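Local coordinates for protein CobC (Shigella flexneri 2a, PDB 6NRU) that catalyses removal of phosphate from alpha-ribazole 5'-phosphate and adenosylcobalamin 5'-phosphate, probably acting through a phosphohistidine intermediate, in assembling the nucleotide loop of vitamin B12, at residues Q129-F134 and Q153-L158; R133-L138 and I160-G165. All blocks are in the same frame, centred on the assembly; numbering follows the deposited sequence.

In the fold
Contacts 1 and 2 join the same two helices, 124-136 and 153-163, at successive levels, with centres about 7 Å apart. Contact 1, between 129-134 and 153-158, is the deeper one: mainly valine and leucine methyls meet in the interior, near the probable catalytic residue E84. Contact 2, between 133-138 and 160-165, lies farther along both helices, toward their C-terminal parts. It is partly buried and away from the annotated catalytic residues, and its isoleucine and leucine packing is edged by the aliphatic base of R162, whose guanidinium turns away. Neither interface has a hydrogen bond between its segments. E132 of the first contact forms a long, weak ion pair with R162 of the second.

Contact 1: Q129-F134 and Q153-L158; sequences QRVERF and QGVLSL
V131 and V155 share a rotamer, each with CG1 anti to its backbone N (chi1 171° and 172°), which sends CG2 of V131 across the helix interface toward CG1 of V155, 4.2 Å away. One turn further along the second helix, L158 has CG anti to its own N and CD2 carrying on the extended chain, and this methyl stops 4.2 Å from CB of V131. V131 is thereby received by two residues three positions apart, through apolar groups alone. The helix segments cross at -55°, with a closest axis approach of 10.3 Å. At the margin the R130 guanidinium passes obliquely by V155, NH2 lying 4.4 Å from CG2; its charge is met by a salt bridge to E122. Within 153-158, S157 OG donates to Q153 O at 2.9 Å and S157 N reaches the same oxygen from the other face of the carbonyl. This is helix-helix packing in the histidine phosphatase domain, with the V155 side chain about 5 Å from that of E84, the probable proton donor/acceptor. F127 of helix 124-136 also touches V155 and L158, while F134 and L156 both reach I149 of strand 146-151, placing the helix pair against the central sheet.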
ATOM      1  N   GLN A 129       4.441   1.216  13.289  1.00 50.60           N
ATOM      2  CA  GLN A 129       5.864   1.082  13.582  1.00 50.22           C
ATOM      3  C   GLN A 129       6.589   0.328  12.477  1.00 46.83           C
ATOM      4  O   GLN A 129       7.762   0.603  12.207  1.00 46.55           O
ATOM      5  CB  GLN A 129       6.072   0.378  14.923  1.00 54.88           C
ATOM      6  CG  GLN A 129       5.811   1.247  16.139  1.00 59.32           C
ATOM      7  CD  GLN A 129       5.457   0.424  17.371  1.00 65.71           C
ATOM      8  OE1 GLN A 129       5.437  -0.808  17.325  1.00 67.31           O
ATOM      9  NE2 GLN A 129       5.172   1.104  18.478  1.00 68.64           N
ATOM     10  N   ARG A 130       5.912  -0.630  11.838  1.00 45.19           N
ATOM     11  CA  ARG A 130       6.488  -1.317  10.686  1.00 41.91           C
ATOM     12  C   ARG A 130       6.802  -0.332   9.571  1.00 39.26           C
ATOM     13  O   ARG A 130       7.879  -0.377   8.967  1.00 39.51           O
ATOM     14  CB  ARG A 130       5.520  -2.385  10.180  1.00 39.80           C
ATOM     15  CG  ARG A 130       5.894  -3.812  10.501  1.00 42.49           C
ATOM     16  CD  ARG A 130       4.747  -4.711  10.095  1.00 42.74           C
ATOM     17  NE  ARG A 130       4.145  -4.240   8.851  1.00 38.85           N
ATOM     18  CZ  ARG A 130       2.907  -4.519   8.458  1.00 35.62           C
ATOM     19  NH1 ARG A 130       2.117  -5.271   9.212  1.00 36.81           N
ATOM     20  NH2 ARG A 130       2.456  -4.043   7.305  1.00 31.76           N
ATOM     21  N   VAL A 131       5.853   0.559   9.275  1.00 37.68           N
ATOM     22  CA  VAL A 131       6.056   1.555   8.228  1.00 35.45           C
ATOM     23  C   VAL A 131       7.150   2.537   8.628  1.00 36.02           C
ATOM     24  O   VAL A 131       7.938   2.989   7.789  1.00 36.12           O
ATOM     25  CB  VAL A 131       4.726   2.266   7.920  1.00 33.21           C
ATOM     26  CG1 VAL A 131       4.943   3.452   6.993  1.00 29.71           C
ATOM     27  CG2 VAL A 131       3.734   1.278   7.318  1.00 31.70           C
ATOM     28  N   GLU A 132       7.226   2.872   9.916  1.00 38.08           N
ATOM     29  CA  GLU A 132       8.300   3.736  10.390  1.00 41.71           C
ATOM     30  C   GLU A 132       9.664   3.095  10.166  1.00 42.58           C
ATOM     31  O   GLU A 132      10.624   3.778   9.792  1.00 43.03           O
ATOM     32  CB  GLU A 132       8.089   4.064  11.867  1.00 48.44           C
ATOM     33  CG  GLU A 132       7.190   5.262  12.100  1.00 51.56           C
ATOM     34  CD  GLU A 132       7.933   6.576  11.938  1.00 55.21           C
ATOM     35  OE1 GLU A 132       8.560   7.032  12.920  1.00 59.26           O
ATOM     36  OE2 GLU A 132       7.897   7.149  10.828  1.00 53.18           O
ATOM     37  N   ARG A 133       9.771   1.781  10.387  1.00 44.83           N
ATOM     38  CA  ARG A 133      11.035   1.097  10.131  1.00 48.10           C
ATOM     39  C   ARG A 133      11.375   1.113   8.649  1.00 45.36           C
ATOM     40  O   ARG A 133      12.545   1.257   8.276  1.00 46.49           O
ATOM     41  CB  ARG A 133      10.974  -0.340  10.650  1.00 52.43           C
ATOM     42  CG  ARG A 133      10.757  -0.446  12.148  1.00 58.71           C
ATOM     43  CD  ARG A 133      11.560  -1.583  12.758  1.00 64.59           C
ATOM     44  NE  ARG A 133      11.566  -1.513  14.215  1.00 69.11           N
ATOM     45  CZ  ARG A 133      12.585  -1.057  14.936  1.00 72.76           C
ATOM     46  NH1 ARG A 133      13.686  -0.628  14.333  1.00 72.25           N
ATOM     47  NH2 ARG A 133      12.503  -1.029  16.258  1.00 77.28           N
ATOM     48  N   PHE A 134      10.366   0.966   7.789  1.00 43.14           N
ATOM     49  CA  PHE A 134      10.609   1.056   6.356  1.00 42.02           C
ATOM     50  C   PHE A 134      11.111   2.440   5.976  1.00 41.75           C
ATOM     51  O   PHE A 134      12.021   2.574   5.150  1.00 44.57           O
ATOM     52  CB  PHE A 134       9.336   0.718   5.584  1.00 40.56           C
ATOM     53  CG  PHE A 134       9.465   0.910   4.104  1.00 42.23           C
ATOM     54  CD1 PHE A 134      10.117  -0.034   3.327  1.00 45.28           C
ATOM     55  CD2 PHE A 134       8.944   2.035   3.489  1.00 41.05           C
ATOM     56  CE1 PHE A 134      10.245   0.137   1.963  1.00 44.91           C
ATOM     57  CE2 PHE A 134       9.067   2.214   2.124  1.00 40.74           C
ATOM     58  CZ  PHE A 134       9.718   1.263   1.361  1.00 42.91           C
ATOM     59  N   GLN A 153      -3.393   0.223   0.603  1.00 38.18           N
ATOM     60  CA  GLN A 153      -3.951   1.539   0.898  1.00 40.73           C
ATOM     61  C   GLN A 153      -3.458   2.067   2.243  1.00 40.42           C
ATOM     62  O   GLN A 153      -3.041   3.225   2.353  1.00 36.81           O
ATOM     63  CB  GLN A 153      -5.478   1.466   0.869  1.00 45.14           C
ATOM     64  CG  GLN A 153      -6.159   2.753   0.449  1.00 49.23           C
ATOM     65  CD  GLN A 153      -5.989   3.850   1.475  1.00 53.74           C
ATOM     66  OE1 GLN A 153      -5.680   4.992   1.134  1.00 54.16           O
ATOM     67  NE2 GLN A 153      -6.181   3.506   2.746  1.00 56.58           N
ATOM     68  N   GLY A 154      -3.504   1.229   3.279  1.00 44.66           N
ATOM     69  CA  GLY A 154      -3.082   1.678   4.596  1.00 46.21           C
ATOM     70  C   GLY A 154      -1.596   1.973   4.673  1.00 45.83           C
ATOM     71  O   GLY A 154      -1.179   2.926   5.335  1.00 48.02           O
ATOM     72  N   VAL A 155      -0.780   1.165   3.996  1.00 43.00           N
ATOM     73  CA  VAL A 155       0.667   1.367   4.022  1.00 40.56           C
ATOM     74  C   VAL A 155       1.040   2.647   3.290  1.00 36.66           C
ATOM     75  O   VAL A 155       1.783   3.487   3.810  1.00 35.71           O
ATOM     76  CB  VAL A 155       1.390   0.153   3.411  1.00 42.29           C
ATOM     77  CG1 VAL A 155       2.875   0.441   3.268  1.00 33.29           C
ATOM     78  CG2 VAL A 155       1.157  -1.090   4.250  1.00 34.43           C
ATOM     79  N   LEU A 156       0.534   2.810   2.066  1.00 33.67           N
ATOM     80  CA  LEU A 156       0.968   3.926   1.233  1.00 30.97           C
ATOM     81  C   LEU A 156       0.428   5.252   1.751  1.00 29.78           C
ATOM     82  O   LEU A 156       1.135   6.266   1.727  1.00 29.39           O
ATOM     83  CB  LEU A 156       0.541   3.689  -0.214  1.00 29.91           C
ATOM     84  CG  LEU A 156       1.165   2.464  -0.888  1.00 29.41           C
ATOM     85  CD1 LEU A 156       0.574   2.246  -2.267  1.00 29.13           C
ATOM     86  CD2 LEU A 156       2.668   2.620  -0.971  1.00 30.05           C
ATOM     87  N   SER A 157      -0.822   5.267   2.225  1.00 29.70           N
ATOM     88  CA  SER A 157      -1.383   6.497   2.778  1.00 30.11           C
ATOM     89  C   SER A 157      -0.627   6.932   4.023  1.00 30.15           C
ATOM     90  O   SER A 157      -0.364   8.125   4.215  1.00 29.49           O
ATOM     91  CB  SER A 157      -2.860   6.304   3.098  1.00 32.11           C
ATOM     92  OG  SER A 157      -3.014   5.466   4.225  1.00 35.04           O
ATOM     93  N   LEU A 158      -0.276   5.974   4.887  1.00 31.34           N
ATOM     94  CA  LEU A 158       0.508   6.297   6.073  1.00 32.58           C
ATOM     95  C   LEU A 158       1.944   6.651   5.712  1.00 34.43           C
ATOM     96  O   LEU A 158       2.574   7.464   6.399  1.00 34.69           O
ATOM     97  CB  LEU A 158       0.478   5.128   7.054  1.00 32.81           C
ATOM     98  CG  LEU A 158       1.277   5.322   8.341  1.00 33.08           C
ATOM     99  CD1 LEU A 158       0.800   6.563   9.065  1.00 33.31           C
ATOM    100  CD2 LEU A 158       1.158   4.097   9.228  1.00 34.23           C
TER

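Contact 2: R133-L138 and I160-G165; sequences RFIARL and IARLIG. With EDO (1,2-ethanediol), chain Q.
I135 and L163 are the closest CA pair, 7.6 Å apart, near the C-terminal parts of both helices. In segment 133-138, R137 N bonds to F134 O and, weakly, to R133 O, and L138 N bonds to I135 O. In the other segment I164 leaves helical geometry and G165 takes a positive phi of 87°, its N bonding to R162 O. Both branches of I135 are used. CG2, anti to the backbone N, meets CD2 of L163 at 4.1 Å, while the extended CG1 arm carries CD1 to within 3.5 Å of CB of R162, the two side chains crossing at about a right angle. L138 CD1 approaches the same L163 methyl at 4.2 Å, so CD2 of L163 is met by two residues of the first segment. Beyond its CB the R162 chain bends at chi2 and chi3 and turns away from I135; NH1 bonds to M166 O and also, at 3.1 Å, to O1 of an ethanediol probably taken up from the crystallisation liquor. L163 and L138 additionally rest on I186 of strand 181-187. The glycine turn, with M166 N bonding to A161 O, is a Schellman motif that terminates helix 153-163 in this histidine phosphatase domain.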
ATOM      1  N   ARG A 133       9.771   1.781  10.387  1.00 44.83           N
ATOM      2  CA  ARG A 133      11.035   1.097  10.131  1.00 48.10           C
ATOM      3  C   ARG A 133      11.375   1.113   8.649  1.00 45.36           C
ATOM      4  O   ARG A 133      12.545   1.257   8.276  1.00 46.49           O
ATOM      5  CB  ARG A 133      10.974  -0.340  10.650  1.00 52.43           C
ATOM      6  CG  ARG A 133      10.757  -0.446  12.148  1.00 58.71           C
ATOM      7  CD  ARG A 133      11.560  -1.583  12.758  1.00 64.59           C
ATOM      8  NE  ARG A 133      11.566  -1.513  14.215  1.00 69.11           N
ATOM      9  CZ  ARG A 133      12.585  -1.057  14.936  1.00 72.76           C
ATOM     10  NH1 ARG A 133      13.686  -0.628  14.333  1.00 72.25           N
ATOM     11  NH2 ARG A 133      12.503  -1.029  16.258  1.00 77.28           N
ATOM     12  N   PHE A 134      10.366   0.966   7.789  1.00 43.14           N
ATOM     13  CA  PHE A 134      10.609   1.056   6.356  1.00 42.02           C
ATOM     14  C   PHE A 134      11.111   2.440   5.976  1.00 41.75           C
ATOM     15  O   PHE A 134      12.021   2.574   5.150  1.00 44.57           O
ATOM     16  CB  PHE A 134       9.336   0.718   5.584  1.00 40.56           C
ATOM     17  CG  PHE A 134       9.465   0.910   4.104  1.00 42.23           C
ATOM     18  CD1 PHE A 134      10.117  -0.034   3.327  1.00 45.28           C
ATOM     19  CD2 PHE A 134       8.944   2.035   3.489  1.00 41.05           C
ATOM     20  CE1 PHE A 134      10.245   0.137   1.963  1.00 44.91           C
ATOM     21  CE2 PHE A 134       9.067   2.214   2.124  1.00 40.74           C
ATOM     22  CZ  PHE A 134       9.718   1.263   1.361  1.00 42.91           C
ATOM     23  N   ILE A 135      10.532   3.483   6.576  1.00 39.10           N
ATOM     24  CA  ILE A 135      10.989   4.844   6.313  1.00 37.56           C
ATOM     25  C   ILE A 135      12.443   5.008   6.734  1.00 39.02           C
ATOM     26  O   ILE A 135      13.255   5.587   6.002  1.00 39.68           O
ATOM     27  CB  ILE A 135      10.073   5.859   7.023  1.00 38.13           C
ATOM     28  CG1 ILE A 135       8.698   5.898   6.358  1.00 36.38           C
ATOM     29  CG2 ILE A 135      10.693   7.247   7.019  1.00 38.06           C
ATOM     30  CD1 ILE A 135       7.743   6.860   7.013  1.00 28.54           C
ATOM     31  N   ALA A 136      12.800   4.487   7.912  1.00 40.31           N
ATOM     32  CA  ALA A 136      14.176   4.583   8.387  1.00 42.17           C
ATOM     33  C   ALA A 136      15.146   3.795   7.518  1.00 44.45           C
ATOM     34  O   ALA A 136      16.355   4.048   7.576  1.00 47.43           O
ATOM     35  CB  ALA A 136      14.272   4.098   9.833  1.00 43.72           C
ATOM     36  N   ARG A 137      14.645   2.855   6.717  1.00 43.80           N
ATOM     37  CA  ARG A 137      15.472   2.041   5.838  1.00 46.12           C
ATOM     38  C   ARG A 137      15.736   2.689   4.485  1.00 45.65           C
ATOM     39  O   ARG A 137      16.504   2.135   3.693  1.00 47.82           O
ATOM     40  CB  ARG A 137      14.815   0.677   5.611  1.00 46.49           C
ATOM     41  CG  ARG A 137      15.042  -0.324   6.726  1.00 51.67           C
ATOM     42  CD  ARG A 137      14.813  -1.733   6.221  1.00 55.89           C
ATOM     43  NE  ARG A 137      14.573  -2.682   7.303  1.00 61.56           N
ATOM     44  CZ  ARG A 137      13.906  -3.823   7.155  1.00 64.23           C
ATOM     45  NH1 ARG A 137      13.409  -4.152   5.969  1.00 63.37           N
ATOM     46  NH2 ARG A 137      13.732  -4.633   8.191  1.00 67.28           N
ATOM     47  N   LEU A 138      15.116   3.835   4.199  1.00 44.20           N
ATOM     48  CA  LEU A 138      15.235   4.427   2.870  1.00 43.56           C
ATOM     49  C   LEU A 138      16.654   4.898   2.583  1.00 49.50           C
ATOM     50  O   LEU A 138      17.074   4.921   1.420  1.00 51.81           O
ATOM     51  CB  LEU A 138      14.250   5.587   2.727  1.00 37.90           C
ATOM     52  CG  LEU A 138      12.777   5.190   2.635  1.00 32.34           C
ATOM     53  CD1 LEU A 138      11.902   6.423   2.588  1.00 29.48           C
ATOM     54  CD2 LEU A 138      12.526   4.309   1.419  1.00 31.09           C
ATOM     55  N   ILE A 160       2.865   8.333   3.008  1.00 35.59           N
ATOM     56  CA  ILE A 160       2.791   9.739   2.625  1.00 34.68           C
ATOM     57  C   ILE A 160       2.733  10.622   3.863  1.00 34.19           C
ATOM     58  O   ILE A 160       3.501  11.580   3.999  1.00 34.77           O
ATOM     59  CB  ILE A 160       1.580   9.986   1.707  1.00 34.53           C
ATOM     60  CG1 ILE A 160       1.716   9.194   0.407  1.00 34.58           C
ATOM     61  CG2 ILE A 160       1.436  11.471   1.408  1.00 33.55           C
ATOM     62  CD1 ILE A 160       0.489   9.267  -0.476  1.00 33.08           C
ATOM     63  N   ALA A 161       1.833  10.295   4.797  1.00 33.56           N
ATOM     64  CA  ALA A 161       1.617  11.151   5.960  1.00 30.10           C
ATOM     65  C   ALA A 161       2.872  11.273   6.812  1.00 36.25           C
ATOM     66  O   ALA A 161       3.227  12.373   7.250  1.00 39.91           O
ATOM     67  CB  ALA A 161       0.452  10.620   6.797  1.00 30.24           C
ATOM     68  N   ARG A 162       3.565  10.160   7.059  1.00 34.94           N
ATOM     69  CA  ARG A 162       4.742  10.223   7.919  1.00 36.43           C
ATOM     70  C   ARG A 162       5.918  10.900   7.223  1.00 39.33           C
ATOM     71  O   ARG A 162       6.720  11.575   7.882  1.00 40.59           O
ATOM     72  CB  ARG A 162       5.134   8.820   8.383  1.00 34.22           C
ATOM     73  CG  ARG A 162       4.114   8.161   9.290  1.00 34.43           C
ATOM     74  CD  ARG A 162       3.818   9.018  10.507  1.00 37.31           C
ATOM     75  NE  ARG A 162       4.941   9.077  11.438  1.00 41.57           N
ATOM     76  CZ  ARG A 162       5.599  10.189  11.753  1.00 43.82           C
ATOM     77  NH1 ARG A 162       5.254  11.348  11.206  1.00 43.32           N
ATOM     78  NH2 ARG A 162       6.609  10.142  12.613  1.00 45.76           N
ATOM     79  N   LEU A 163       6.034  10.742   5.901  1.00 38.78           N
ATOM     80  CA  LEU A 163       7.158  11.331   5.181  1.00 40.12           C
ATOM     81  C   LEU A 163       7.113  12.853   5.222  1.00 42.05           C
ATOM     82  O   LEU A 163       8.156  13.504   5.342  1.00 43.21           O
ATOM     83  CB  LEU A 163       7.177  10.839   3.735  1.00 39.15           C
ATOM     84  CG  LEU A 163       7.782   9.456   3.495  1.00 40.17           C
ATOM     85  CD1 LEU A 163       7.619   9.045   2.039  1.00 32.70           C
ATOM     86  CD2 LEU A 163       9.245   9.425   3.905  1.00 41.77           C
ATOM     87  N   ILE A 164       5.921  13.441   5.125  1.00 43.12           N
ATOM     88  CA  ILE A 164       5.809  14.894   5.109  1.00 45.49           C
ATOM     89  C   ILE A 164       5.657  15.413   6.536  1.00 51.57           C
ATOM     90  O   ILE A 164       5.363  16.595   6.751  1.00 54.21           O
ATOM     91  CB  ILE A 164       4.655  15.358   4.199  1.00 41.78           C
ATOM     92  CG1 ILE A 164       3.295  14.995   4.785  1.00 41.29           C
ATOM     93  CG2 ILE A 164       4.772  14.722   2.832  1.00 39.77           C
ATOM     94  CD1 ILE A 164       2.138  15.388   3.882  1.00 40.78           C
ATOM     95  N   GLY A 165       5.873  14.540   7.520  1.00 54.78           N
ATOM     96  CA  GLY A 165       5.996  14.969   8.897  1.00 55.63           C
ATOM     97  C   GLY A 165       4.708  15.079   9.676  1.00 56.14           C
ATOM     98  O   GLY A 165       4.637  15.870  10.626  1.00 58.56           O
TER
HETATM   99  C1  EDO Q 305       8.480  13.595  12.630  1.00 41.14           C
HETATM  100  O1  EDO Q 305       7.974  12.884  11.494  1.00 40.91           O
HETATM  101  C2  EDO Q 305       8.336  12.745  13.888  1.00 41.37           C
HETATM  102  O2  EDO Q 305       6.956  12.684  14.275  1.00 40.85           O